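Local coordinates for protein acyl-ACP thioesterase (Bacteroides thetaiotaomicron, PDB 2ESS) that probably hydrolyses the thioester bond of fatty acyl-ACP, releasing the fatty acid from its carrier protein, and binds calcium, at residues Val160-Ala165 / Gly213-Phe218; His184-Phe189 / Ser243-Glu248; Ala205-Ser210 / Ser237-Arg242; Ser217-Glu222 / Glu231-Gly236. One frame throughout, in Å; residues are numbered along the deposited sequence. Where two conformers were deposited one is given.

Contact 1 of 4, residues Val160-Ala165 / Gly213-Phe218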
loop_
_atom_site.group_PDB
_atom_site.type_symbol
_atom_site.label_atom_id
_atom_site.label_comp_id
_atom_site.label_asym_id
_atom_site.label_seq_id
_atom_site.Cartn_x
_atom_site.Cartn_y
_atom_site.Cartn_z
ATOM N N VAL A 160 14.891 -6.753 19.731
ATOM C CA VAL A 160 14.309 -8.013 19.285
ATOM C C VAL A 160 14.446 -8.153 17.777
ATOM O O VAL A 160 14.336 -9.236 17.253
ATOM C CB VAL A 160 12.792 -8.110 19.641
ATOM C CG1 VAL A 160 12.582 -8.030 21.141
ATOM C CG2 VAL A 160 11.978 -7.035 18.927
ATOM N N ALA A 161 14.666 -7.056 17.077
ATOM C CA ALA A 161 14.822 -7.092 15.635
ATOM C C ALA A 161 15.496 -5.805 15.153
ATOM O O ALA A 161 15.509 -4.799 15.871
ATOM C CB ALA A 161 13.485 -7.277 14.970
ATOM N N THR A 162 16.112 -5.885 13.969
ATOM C CA THR A 162 16.736 -4.731 13.314
ATOM C C THR A 162 16.404 -4.729 11.830
ATOM O O THR A 162 16.205 -5.781 11.218
ATOM C CB THR A 162 18.269 -4.720 13.461
ATOM O OG1 THR A 162 18.779 -6.012 13.126
ATOM C CG2 THR A 162 18.695 -4.349 14.883
ATOM N N LEU A 163 16.345 -3.538 11.244
ATOM C CA LEU A 163 15.917 -3.377 9.867
ATOM C C LEU A 163 16.536 -2.100 9.351
ATOM O O LEU A 163 16.508 -1.107 10.052
ATOM C CB LEU A 163 14.398 -3.221 9.893
ATOM C CG LEU A 163 13.616 -3.230 8.613
ATOM C CD1 LEU A 163 13.850 -4.558 7.884
ATOM C CD2 LEU A 163 12.188 -3.051 9.012
ATOM N N THR A 164 17.063 -2.110 8.141
ATOM C CA THR A 164 17.523 -0.874 7.488
ATOM C C THR A 164 16.392 -0.213 6.689
ATOM O O THR A 164 15.683 -0.893 5.950
ATOM C CB THR A 164 18.746 -1.160 6.565
ATOM O OG1 THR A 164 19.738 -1.854 7.324
ATOM C CG2 THR A 164 19.334 0.097 6.046
ATOM N N ALA A 165 16.233 1.110 6.828
ATOM C CA ALA A 165 15.285 1.874 6.005
ATOM C C ALA A 165 15.635 1.828 4.509
ATOM O O ALA A 165 16.756 2.125 4.094
ATOM C CB ALA A 165 15.183 3.360 6.494
ATOM N N GLY A 213 18.616 4.389 4.705
ATOM C CA GLY A 213 19.863 3.855 5.221
ATOM C C GLY A 213 20.005 3.775 6.738
ATOM O O GLY A 213 20.928 3.103 7.220
ATOM N N ASP A 214 19.119 4.430 7.501
ATOM C CA ASP A 214 19.170 4.331 8.956
ATOM C C ASP A 214 18.844 2.897 9.415
ATOM O O ASP A 214 18.015 2.234 8.811
ATOM C CB ASP A 214 18.178 5.306 9.602
ATOM C CG ASP A 214 18.620 6.784 9.530
ATOM O OD1 ASP A 214 19.819 7.095 9.275
ATOM O OD2 ASP A 214 17.728 7.643 9.737
ATOM N N GLU A 215 19.519 2.423 10.457
ATOM C CA GLU A 215 19.236 1.131 11.069
ATOM C C GLU A 215 18.202 1.345 12.156
ATOM O O GLU A 215 18.430 2.034 13.141
ATOM C CB GLU A 215 20.504 0.524 11.673
ATOM C CG GLU A 215 20.280 -0.762 12.498
ATOM C CD GLU A 215 21.358 -0.966 13.603
ATOM O OE1 GLU A 215 21.394 -0.180 14.618
ATOM O OE2 GLU A 215 22.162 -1.925 13.447
ATOM N N LEU A 216 17.042 0.756 11.964
ATOM C CA LEU A 216 16.006 0.804 12.955
ATOM C C LEU A 216 16.103 -0.445 13.821
ATOM O O LEU A 216 16.183 -1.558 13.315
ATOM C CB LEU A 216 14.682 0.871 12.253
ATOM C CG LEU A 216 14.511 2.088 11.331
ATOM C CD1 LEU A 216 13.210 1.943 10.633
ATOM C CD2 LEU A 216 14.593 3.396 12.076
ATOM N N SER A 217 16.142 -0.258 15.126
ATOM C CA SER A 217 16.087 -1.359 16.089
ATOM C C SER A 217 14.745 -1.278 16.858
ATOM O O SER A 217 14.201 -0.185 17.095
ATOM C CB SER A 217 17.287 -1.343 17.026
ATOM O OG SER A 217 17.616 -0.032 17.401
ATOM N N PHE A 218 14.238 -2.456 17.209
ATOM C CA PHE A 218 12.913 -2.612 17.770
ATOM C C PHE A 218 13.032 -3.231 19.134
ATOM O O PHE A 218 13.672 -4.253 19.284
ATOM C CB PHE A 218 12.054 -3.516 16.887
ATOM C CG PHE A 218 11.772 -2.935 15.540
ATOM C CD1 PHE A 218 12.742 -2.898 14.569
ATOM C CD2 PHE A 218 10.552 -2.381 15.258
ATOM C CE1 PHE A 218 12.492 -2.324 13.340
ATOM C CE2 PHE A 218 10.309 -1.841 14.045
ATOM C CZ PHE A 218 11.290 -1.809 13.083
#

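Contact 2 of 4, residues His184-Phe189 / Ser243-Glu248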
loop_
_atom_site.group_PDB
_atom_site.type_symbol
_atom_site.label_atom_id
_atom_site.label_comp_id
_atom_site.label_asym_id
_atom_site.label_seq_id
_atom_site.Cartn_x
_atom_site.Cartn_y
_atom_site.Cartn_z
ATOM N N HIS A 184 6.122 -2.356 9.837
ATOM C CA HIS A 184 7.295 -3.005 10.442
ATOM C C HIS A 184 7.035 -3.473 11.894
ATOM O O HIS A 184 7.505 -4.505 12.297
ATOM C CB HIS A 184 8.525 -2.099 10.351
ATOM C CG HIS A 184 8.949 -1.815 8.940
ATOM N ND1 HIS A 184 9.198 -2.815 8.022
ATOM C CD2 HIS A 184 9.145 -0.646 8.285
ATOM C CE1 HIS A 184 9.525 -2.270 6.861
ATOM N NE2 HIS A 184 9.506 -0.956 6.998
ATOM N N ILE A 185 6.274 -2.706 12.665
ATOM C CA ILE A 185 5.976 -3.072 14.042
ATOM C C ILE A 185 5.123 -4.339 14.073
ATOM O O ILE A 185 5.405 -5.294 14.833
ATOM C CB ILE A 185 5.295 -1.880 14.795
ATOM C CG1 ILE A 185 6.318 -0.760 15.023
ATOM C CG2 ILE A 185 4.709 -2.319 16.141
ATOM C CD1 ILE A 185 5.697 0.534 15.354
ATOM N N LEU A 186 4.096 -4.349 13.231
ATOM C CA LEU A 186 3.176 -5.492 13.165
ATOM C C LEU A 186 3.859 -6.731 12.643
ATOM O O LEU A 186 3.471 -7.819 13.029
ATOM C CB LEU A 186 1.904 -5.171 12.394
ATOM C CG LEU A 186 1.073 -4.075 13.127
ATOM C CD1 LEU A 186 -0.254 -3.845 12.442
ATOM C CD2 LEU A 186 0.854 -4.403 14.627
ATOM N N ASP A 187 4.955 -6.586 11.887
ATOM C CA ASP A 187 5.774 -7.771 11.495
ATOM C C ASP A 187 6.585 -8.396 12.616
ATOM O O ASP A 187 7.127 -9.450 12.420
ATOM C CB ASP A 187 6.716 -7.466 10.316
ATOM C CG ASP A 187 5.959 -7.291 8.966
ATOM O OD1 ASP A 187 4.862 -7.867 8.829
ATOM O OD2 ASP A 187 6.465 -6.591 8.047
ATOM N N LEU A 188 6.672 -7.767 13.787
ATOM C CA LEU A 188 7.362 -8.364 14.924
ATOM C C LEU A 188 6.603 -9.545 15.528
ATOM O O LEU A 188 7.216 -10.372 16.182
ATOM C CB LEU A 188 7.578 -7.318 16.034
ATOM C CG LEU A 188 8.499 -6.154 15.676
ATOM C CD1 LEU A 188 8.316 -5.036 16.676
ATOM C CD2 LEU A 188 9.986 -6.636 15.573
ATOM N N PHE A 189 5.281 -9.642 15.331
ATOM C CA PHE A 189 4.497 -10.598 16.124
ATOM C C PHE A 189 4.339 -11.936 15.439
ATOM O O PHE A 189 4.187 -11.978 14.233
ATOM C CB PHE A 189 3.144 -10.024 16.490
ATOM C CG PHE A 189 3.261 -8.777 17.271
ATOM C CD1 PHE A 189 3.542 -8.832 18.624
ATOM C CD2 PHE A 189 3.209 -7.556 16.644
ATOM C CE1 PHE A 189 3.701 -7.695 19.339
ATOM C CE2 PHE A 189 3.379 -6.398 17.352
ATOM C CZ PHE A 189 3.620 -6.462 18.698
ATOM N N SER A 243 4.811 2.444 20.191
ATOM C CA SER A 243 3.570 1.814 19.828
ATOM C C SER A 243 3.052 0.960 20.961
ATOM O O SER A 243 3.812 0.450 21.793
ATOM C CB SER A 243 3.760 0.982 18.549
ATOM O OG SER A 243 2.581 0.292 18.178
ATOM N N LYS A 244 1.732 0.854 21.005
ATOM C CA LYS A 244 1.056 -0.055 21.890
ATOM C C LYS A 244 0.097 -0.908 21.047
ATOM O O LYS A 244 -0.632 -0.402 20.189
ATOM C CB LYS A 244 0.341 0.723 22.967
ATOM C CG LYS A 244 -0.275 -0.110 24.051
ATOM C CD LYS A 244 -1.073 0.753 25.025
ATOM C CE LYS A 244 -0.188 1.731 25.759
ATOM N NZ LYS A 244 -0.854 2.286 26.959
ATOM N N VAL A 245 0.152 -2.211 21.275
ATOM C CA VAL A 245 -0.631 -3.196 20.518
ATOM C C VAL A 245 -1.339 -4.046 21.545
ATOM O O VAL A 245 -0.697 -4.660 22.422
ATOM C CB VAL A 245 0.247 -4.074 19.620
ATOM C CG1 VAL A 245 -0.615 -4.806 18.617
ATOM C CG2 VAL A 245 1.292 -3.278 18.866
ATOM N N ILE A 246 -2.663 -4.030 21.496
ATOM C CA ILE A 246 -3.471 -4.893 22.361
ATOM C C ILE A 246 -4.233 -5.907 21.491
ATOM O O ILE A 246 -5.018 -5.537 20.618
ATOM C CB ILE A 246 -4.417 -4.066 23.273
ATOM C CG1 ILE A 246 -3.566 -3.118 24.171
ATOM C CG2 ILE A 246 -5.270 -4.988 24.141
ATOM C CD1 ILE A 246 -4.352 -2.174 25.001
ATOM N N PHE A 247 -3.962 -7.175 21.723
ATOM C CA PHE A 247 -4.654 -8.263 21.050
ATOM C C PHE A 247 -5.805 -8.753 21.904
ATOM O O PHE A 247 -5.797 -8.565 23.117
ATOM C CB PHE A 247 -3.728 -9.449 20.822
ATOM C CG PHE A 247 -2.719 -9.234 19.747
ATOM C CD1 PHE A 247 -1.528 -8.594 20.008
ATOM C CD2 PHE A 247 -2.954 -9.712 18.457
ATOM C CE1 PHE A 247 -0.588 -8.423 19.003
ATOM C CE2 PHE A 247 -2.010 -9.551 17.455
ATOM C CZ PHE A 247 -0.835 -8.892 17.720
ATOM N N GLU A 248 -6.793 -9.372 21.259
ATOM C CA GLU A 248 -7.742 -10.246 21.967
ATOM C C GLU A 248 -8.230 -11.451 21.132
ATOM O O GLU A 248 -8.420 -11.359 19.898
ATOM C CB GLU A 248 -8.918 -9.418 22.470
ATOM C CG GLU A 248 -9.948 -9.059 21.427
ATOM C CD GLU A 248 -11.284 -8.724 22.055
ATOM O OE1 GLU A 248 -11.306 -8.272 23.229
ATOM O OE2 GLU A 248 -12.307 -8.924 21.365
ATOM O OXT GLU A 248 -8.473 -12.555 21.669
#

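Contact 3 of 4, residues Ala205-Ser210 / Ser237-Arg242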
loop_
_atom_site.group_PDB
_atom_site.type_symbol
_atom_site.label_atom_id
_atom_site.label_comp_id
_atom_site.label_asym_id
_atom_site.label_seq_id
_atom_site.Cartn_x
_atom_site.Cartn_y
_atom_site.Cartn_z
ATOM N N ALA A 205 2.956 6.540 18.502
ATOM C CA ALA A 205 3.482 7.860 18.884
ATOM C C ALA A 205 4.681 8.161 17.999
ATOM O O ALA A 205 5.632 7.395 17.953
ATOM C CB ALA A 205 3.901 7.876 20.355
ATOM N N TYR A 206 4.657 9.300 17.330
ATOM C CA TYR A 206 5.682 9.607 16.316
ATOM C C TYR A 206 6.580 10.614 16.965
ATOM O O TYR A 206 6.174 11.741 17.255
ATOM C CB TYR A 206 5.050 10.148 15.027
ATOM C CG TYR A 206 4.252 9.095 14.313
ATOM C CD1 TYR A 206 4.904 8.110 13.549
ATOM C CD2 TYR A 206 2.880 9.029 14.432
ATOM C CE1 TYR A 206 4.198 7.090 12.922
ATOM C CE2 TYR A 206 2.168 8.012 13.785
ATOM C CZ TYR A 206 2.825 7.071 13.030
ATOM O OH TYR A 206 2.105 6.074 12.412
ATOM N N VAL A 207 7.798 10.187 17.243
ATOM C CA VAL A 207 8.714 10.969 18.059
ATOM C C VAL A 207 9.738 11.768 17.237
ATOM O O VAL A 207 10.044 12.901 17.561
ATOM C CB VAL A 207 9.405 10.056 19.086
ATOM C CG1 VAL A 207 10.329 10.870 20.015
ATOM C CG2 VAL A 207 8.333 9.271 19.861
ATOM N N ALA A 208 10.288 11.154 16.205
ATOM C CA ALA A 208 11.376 11.728 15.441
ATOM C C ALA A 208 11.431 11.008 14.108
ATOM O O ALA A 208 10.742 9.991 13.913
ATOM C CB ALA A 208 12.669 11.589 16.162
ATOM N N GLU A 209 12.251 11.527 13.204
ATOM C CA GLU A 209 12.294 11.066 11.826
ATOM C C GLU A 209 13.446 10.124 11.607
ATOM O O GLU A 209 14.469 10.236 12.259
ATOM C CB GLU A 209 12.420 12.248 10.847
ATOM C CG GLU A 209 11.315 13.251 10.931
ATOM C CD GLU A 209 9.931 12.745 10.447
ATOM O OE1 GLU A 209 9.759 11.534 10.172
ATOM O OE2 GLU A 209 8.994 13.581 10.342
ATOM N N SER A 210 13.243 9.192 10.674
ATOM C CA SER A 210 14.275 8.287 10.170
ATOM C C SER A 210 14.419 8.515 8.676
ATOM O O SER A 210 13.450 8.872 8.001
ATOM C CB SER A 210 13.869 6.825 10.374
ATOM O OG SER A 210 13.767 6.556 11.748
ATOM N N SER A 237 20.330 4.672 19.393
ATOM C CA SER A 237 20.021 5.420 20.599
ATOM C C SER A 237 18.784 6.317 20.566
ATOM O O SER A 237 18.193 6.585 21.610
ATOM C CB SER A 237 21.234 6.307 20.914
ATOM O OG SER A 237 21.376 7.314 19.907
ATOM N N GLU A 238 18.408 6.809 19.394
ATOM C CA GLU A 238 17.400 7.837 19.317
ATOM C C GLU A 238 16.050 7.255 19.038
ATOM O O GLU A 238 15.868 6.636 17.996
ATOM C CB GLU A 238 17.723 8.780 18.193
ATOM C CG GLU A 238 19.160 9.099 18.069
ATOM C CD GLU A 238 19.420 9.807 16.792
ATOM O OE1 GLU A 238 18.608 10.713 16.459
ATOM O OE2 GLU A 238 20.419 9.444 16.134
ATOM N N VAL A 239 15.083 7.494 19.922
ATOM C CA VAL A 239 13.738 6.982 19.700
ATOM C C VAL A 239 13.058 7.709 18.552
ATOM O O VAL A 239 12.996 8.944 18.540
ATOM C CB VAL A 239 12.874 7.053 20.956
ATOM C CG1 VAL A 239 11.446 6.648 20.648
ATOM C CG2 VAL A 239 13.463 6.149 22.052
ATOM N N VAL A 240 12.550 6.947 17.584
ATOM C CA VAL A 240 11.767 7.541 16.496
ATOM C C VAL A 240 10.257 7.331 16.631
ATOM O O VAL A 240 9.477 8.185 16.201
ATOM C CB VAL A 240 12.266 7.113 15.083
ATOM C CG1 VAL A 240 13.714 7.635 14.904
ATOM C CG2 VAL A 240 12.166 5.584 14.873
ATOM N N CYS A 241 9.835 6.203 17.187
ATOM C CA CYS A 241 8.418 6.051 17.514
ATOM C C CYS A 241 8.221 5.029 18.598
ATOM O O CYS A 241 9.126 4.265 18.903
ATOM C CB CYS A 241 7.590 5.734 16.287
ATOM S SG CYS A 241 7.984 4.253 15.458
ATOM N N ARG A 242 7.025 5.045 19.182
ATOM C CA ARG A 242 6.574 4.071 20.153
ATOM C C ARG A 242 5.183 3.639 19.728
ATOM O O ARG A 242 4.473 4.381 18.994
ATOM C CB ARG A 242 6.568 4.645 21.585
ATOM C CG ARG A 242 7.962 4.876 22.125
ATOM C CD ARG A 242 8.013 5.370 23.576
ATOM N NE ARG A 242 7.840 6.788 23.531
ATOM C CZ ARG A 242 8.801 7.689 23.661
ATOM N NH1 ARG A 242 10.063 7.363 23.922
ATOM N NH2 ARG A 242 8.454 8.950 23.540
#

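Contact 4 of 4, residues Ser217-Glu222 / Glu231-Gly236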
loop_
_atom_site.group_PDB
_atom_site.type_symbol
_atom_site.label_atom_id
_atom_site.label_comp_id
_atom_site.label_asym_id
_atom_site.label_seq_id
_atom_site.Cartn_x
_atom_site.Cartn_y
_atom_site.Cartn_z
ATOM N N SER A 217 16.142 -0.258 15.126
ATOM C CA SER A 217 16.087 -1.359 16.089
ATOM C C SER A 217 14.745 -1.278 16.858
ATOM O O SER A 217 14.201 -0.185 17.095
ATOM C CB SER A 217 17.287 -1.343 17.026
ATOM O OG SER A 217 17.616 -0.032 17.401
ATOM N N PHE A 218 14.238 -2.456 17.209
ATOM C CA PHE A 218 12.913 -2.612 17.770
ATOM C C PHE A 218 13.032 -3.231 19.134
ATOM O O PHE A 218 13.672 -4.253 19.284
ATOM C CB PHE A 218 12.054 -3.516 16.887
ATOM C CG PHE A 218 11.772 -2.935 15.540
ATOM C CD1 PHE A 218 12.742 -2.898 14.569
ATOM C CD2 PHE A 218 10.552 -2.381 15.258
ATOM C CE1 PHE A 218 12.492 -2.324 13.340
ATOM C CE2 PHE A 218 10.309 -1.841 14.045
ATOM C CZ PHE A 218 11.290 -1.809 13.083
ATOM N N PHE A 219 12.404 -2.595 20.119
ATOM C CA PHE A 219 12.411 -3.070 21.500
ATOM C C PHE A 219 10.975 -3.288 21.903
ATOM O O PHE A 219 10.085 -2.532 21.495
ATOM C CB PHE A 219 13.026 -2.033 22.415
ATOM C CG PHE A 219 14.369 -1.602 21.987
ATOM C CD1 PHE A 219 14.517 -0.740 20.910
ATOM C CD2 PHE A 219 15.498 -2.056 22.647
ATOM C CE1 PHE A 219 15.777 -0.345 20.493
ATOM C CE2 PHE A 219 16.753 -1.647 22.245
ATOM C CZ PHE A 219 16.887 -0.800 21.152
ATOM N N CYS A 220 10.759 -4.302 22.733
ATOM C CA CYS A 220 9.429 -4.708 23.084
ATOM C C CYS A 220 9.299 -5.165 24.536
ATOM O O CYS A 220 10.108 -5.950 25.004
ATOM C CB CYS A 220 9.012 -5.811 22.154
ATOM S SG CYS A 220 7.314 -6.223 22.386
ATOM N N ASP A 221 8.297 -4.627 25.247
ATOM C CA ASP A 221 7.858 -5.110 26.574
ATOM C C ASP A 221 6.513 -5.790 26.402
ATOM O O ASP A 221 5.602 -5.164 25.896
ATOM C CB ASP A 221 7.573 -3.943 27.534
ATOM C CG ASP A 221 8.795 -3.189 27.950
ATOM O OD1 ASP A 221 9.923 -3.723 27.862
ATOM O OD2 ASP A 221 8.607 -2.038 28.398
ATOM N N GLU A 222 6.360 -7.034 26.846
ATOM C CA GLU A 222 5.051 -7.652 26.868
ATOM C C GLU A 222 4.496 -7.439 28.261
ATOM O O GLU A 222 4.940 -8.078 29.211
ATOM C CB GLU A 222 5.117 -9.134 26.489
ATOM C CG GLU A 222 3.730 -9.770 26.371
ATOM C CD GLU A 222 3.740 -11.265 25.981
ATOM O OE1 GLU A 222 4.842 -11.851 25.822
ATOM O OE2 GLU A 222 2.633 -11.849 25.855
ATOM N N GLU A 231 9.126 0.135 21.148
ATOM C CA GLU A 231 9.891 1.329 20.880
ATOM C C GLU A 231 10.782 1.029 19.686
ATOM O O GLU A 231 11.366 -0.038 19.623
ATOM C CB GLU A 231 10.719 1.682 22.121
ATOM C CG GLU A 231 11.360 3.026 22.118
ATOM C CD GLU A 231 11.904 3.409 23.515
ATOM O OE1 GLU A 231 12.955 2.858 23.911
ATOM O OE2 GLU A 231 11.277 4.261 24.203
ATOM N N VAL A 232 10.807 1.946 18.714
ATOM C CA VAL A 232 11.705 1.889 17.578
ATOM C C VAL A 232 12.771 2.977 17.762
ATOM O O VAL A 232 12.447 4.134 18.036
ATOM C CB VAL A 232 10.990 2.096 16.216
ATOM C CG1 VAL A 232 11.960 1.818 15.054
ATOM C CG2 VAL A 232 9.752 1.190 16.082
ATOM N N LYS A 233 14.036 2.596 17.638
ATOM C CA LYS A 233 15.156 3.537 17.721
ATOM C C LYS A 233 15.964 3.540 16.428
ATOM O O LYS A 233 16.082 2.512 15.748
ATOM C CB LYS A 233 16.105 3.182 18.860
ATOM C CG LYS A 233 15.523 3.291 20.219
ATOM C CD LYS A 233 16.562 2.963 21.266
ATOM C CE LYS A 233 15.918 2.735 22.609
ATOM N NZ LYS A 233 16.943 2.430 23.666
ATOM N N LYS A 234 16.535 4.687 16.088
ATOM C CA LYS A 234 17.447 4.746 14.956
ATOM C C LYS A 234 18.896 4.859 15.413
ATOM O O LYS A 234 19.219 5.492 16.433
ATOM C CB LYS A 234 17.082 5.877 13.979
ATOM C CG LYS A 234 17.467 7.287 14.398
ATOM C CD LYS A 234 16.978 8.315 13.364
ATOM C CE LYS A 234 17.229 9.742 13.859
ATOM N NZ LYS A 234 16.917 10.760 12.844
ATOM N N ASN A 235 19.749 4.211 14.636
ATOM C CA ASN A 235 21.170 4.181 14.839
ATOM C C ASN A 235 21.537 4.007 16.315
ATOM O O ASN A 235 22.392 4.687 16.861
ATOM C CB ASN A 235 21.788 5.407 14.146
ATOM C CG ASN A 235 21.463 5.434 12.608
ATOM O OD1 ASN A 235 21.447 4.382 11.930
ATOM N ND2 ASN A 235 21.195 6.625 12.079
ATOM N N GLY A 236 20.861 3.061 16.956
ATOM C CA GLY A 236 21.192 2.671 18.315
ATOM C C GLY A 236 20.380 3.345 19.403
ATOM O O GLY A 236 19.760 2.666 20.215
HETATM O O HOH W 1 19.034 1.303 15.637
#

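Contact 1 of 4, residues Val160-Ala165 / Gly213-Phe218
Phe218 meets the strand beside it with the edge of its ring: CE1 lies 4.0 Å from Leu163 CB, and Ala161 O sits in the ring plane, 3.6 Å from CD1. That edge contact follows from chi1 of -65°, which keeps CG beside the backbone N and brings the ring up to the very oxygen that accepts the Phe218 N-H. Val160 takes the carbonyl of the same residue. Its N-H runs to Phe218 O (2.8 Å) almost straight along the C=O axis, while its CG2, wedged between its own N and carbonyl carbon, rests 3.3 Å from that oxygen. Leu163 and Leu216 exchange both backbone bonds, yet Leu163 turns CG anti to its N (chi1 -171°) and sends its tip to His184. On the opposite face, Thr164 lays CG2 3.6 Å from Gly213 O. Asp214 takes Ala165 N on its carbonyl (2.9 Å), its carboxylate being held by Tyr211 N and Asn235 ND2. The pairing is antiparallel throughout, and it adds 161-164 as a short edge strand of this chain's sheet, in the C-terminal hot-dog domain.

Contact 2 of 4, residues His184-Phe189 / Ser243-Glu248
The ring of Phe189 receives the edge of Phe247 on one face in a T-shaped pair, with centroids 5.5 Å apart and planes at 67°. The touch falls toward the rim: Phe247 CZ lies 4.1 Å from Phe189 CG, and Phe247 CE1 is beside CD1. At the far end of the same ring, CZ meets Val245 CG2 obliquely at 3.9 Å, the two side chains coming from opposite directions. Phe228, from the next strand, adds a second edge-to-face partner for Phe189. With an alanine here, the edge of Phe247 and the CG2 methyl of Val245 would probably lose their common support, leaving a gap under the strand. Phe189 closes a type I turn begun by Leu186, in the chain that follows helix 178-186, and this is the packing of a hot-dog fold, in which an antiparallel sheet wraps a helix. One turn back, Ile185 works along the strand. Its CD1 lies 3.8 Å from Ser243 CB, and CG2, set anti to the backbone N by a chi1 of -70°, comes within 3.9 Å of Ser243 OG. That hydroxyl is hydrogen-bonded to Glu203 O of strand 199-206, so a polar atom buried beneath the helix still has a mate. Leu186 reaches in with CD2, 4.3 Å from Val245 CG1, while its carbonyl O takes the hydroxyl of Tyr194.

Contact 3 of 4, residues Ala205-Ser210 / Ser237-Arg242
Val207 and Ala208 both direct their backbone N-H at Val240 O, at 2.8 and 3.1 Å, and both come from the same face of its carbonyl plane. Val240 is also part of a classic beta bulge, in which it and Cys241 together face Val232 of the neighbouring strand, here in the antiparallel sheet of the C-terminal hot-dog domain. Beside the bulge, Ala205 and Arg242 form a regular hydrogen-bonded pair, and Cys241 CB packs tightly against Ala205 O at 3.1 Å. Val207 turns CG1 anti to its N (chi1 -177°), which leaves CG2 to cover one face of the Arg242 guanidinium, 3.7 Å from NH2, and to meet Val239 CG1 as well. The Arg242 chain bends at chi3 to lie there, and its NH1 has a long, weak ion pair with Glu231. Further out, Tyr206 OH bonds Ser178 O at the start of helix 178-186. The side chain of Glu209 comes about 3 Å from that of His175, a calcium ligand, so the chain beyond strand 199-206 runs beside the metal site. Ser210 OG, hydrogen-bonded to Tyr181 OH, sits against both methyls of Val240, 3.3 Å from CG1 and 3.6 Å from CG2.

Contact 4 of 4, residues Ser217-Glu222 / Glu231-Gly236
Lys233 stretches across the ring of Phe219, its side chain at about a right angle to that of the phenylalanine. CB starts 3.8 Å from Ser217 OG and 3.9 Å from Phe219 CE1. CG draws nearer to CE1, and CD nearer still, at 3.5 Å. CE then stands over the ring face toward the rim, a CH-pi contact, and NZ ends 4.4 Å from the centroid and 22° off the normal, a cation-pi interaction. The chain, extended beyond CG, climbs from the CE1 edge until CE and NZ stand over the face. Glu231 O lies at the edge of that ring, in its plane, and also accepts the Phe219 N-H. A serine in place of Phe219 would probably leave the Lys233 ammonium without its aromatic partner and its methylenes free to turn. On the other face of the sheet, Val232 runs alongside Phe218, putting CG1 over one ring face and CG2 3.7 Å from CE2. A water links Ser217 OG (2.6 Å) to Gly236 N (2.9 Å), tying the strand to the bend after Lys234. Paired backbone bonds join Ser217 with Lys233 and Phe219 with Glu231, in the pattern of an antiparallel beta hairpin, strands 215-224 and 227-234 of the hot-dog sheet.

How the contacts relate
Contacts 1, 3 and 4 are built on backbone pairing within one antiparallel sheet, whereas contact 2 is purely side-chain packing of a helix end against that sheet. Contacts 2 and 4 are buried; contacts 1 and 3 are only partly so, lying at an edge strand and where strand 199-206 ends. Contacts 1 and 4 share Ser217 and Phe218, so strand 215-224 is gripped from both sides, and contacts 2 and 3 occupy successive parts of strand 238-247. Phe218 also packs on His184, Ile185 and Leu188, connecting the sheet pairings to contact 2. Chemistry follows place: mostly backbone bonds at the edge strand of contact 1, hydrocarbon and aromatic under the helix, charge over a ring in contact 4, and in contact 3 a carboxylate near the calcium site.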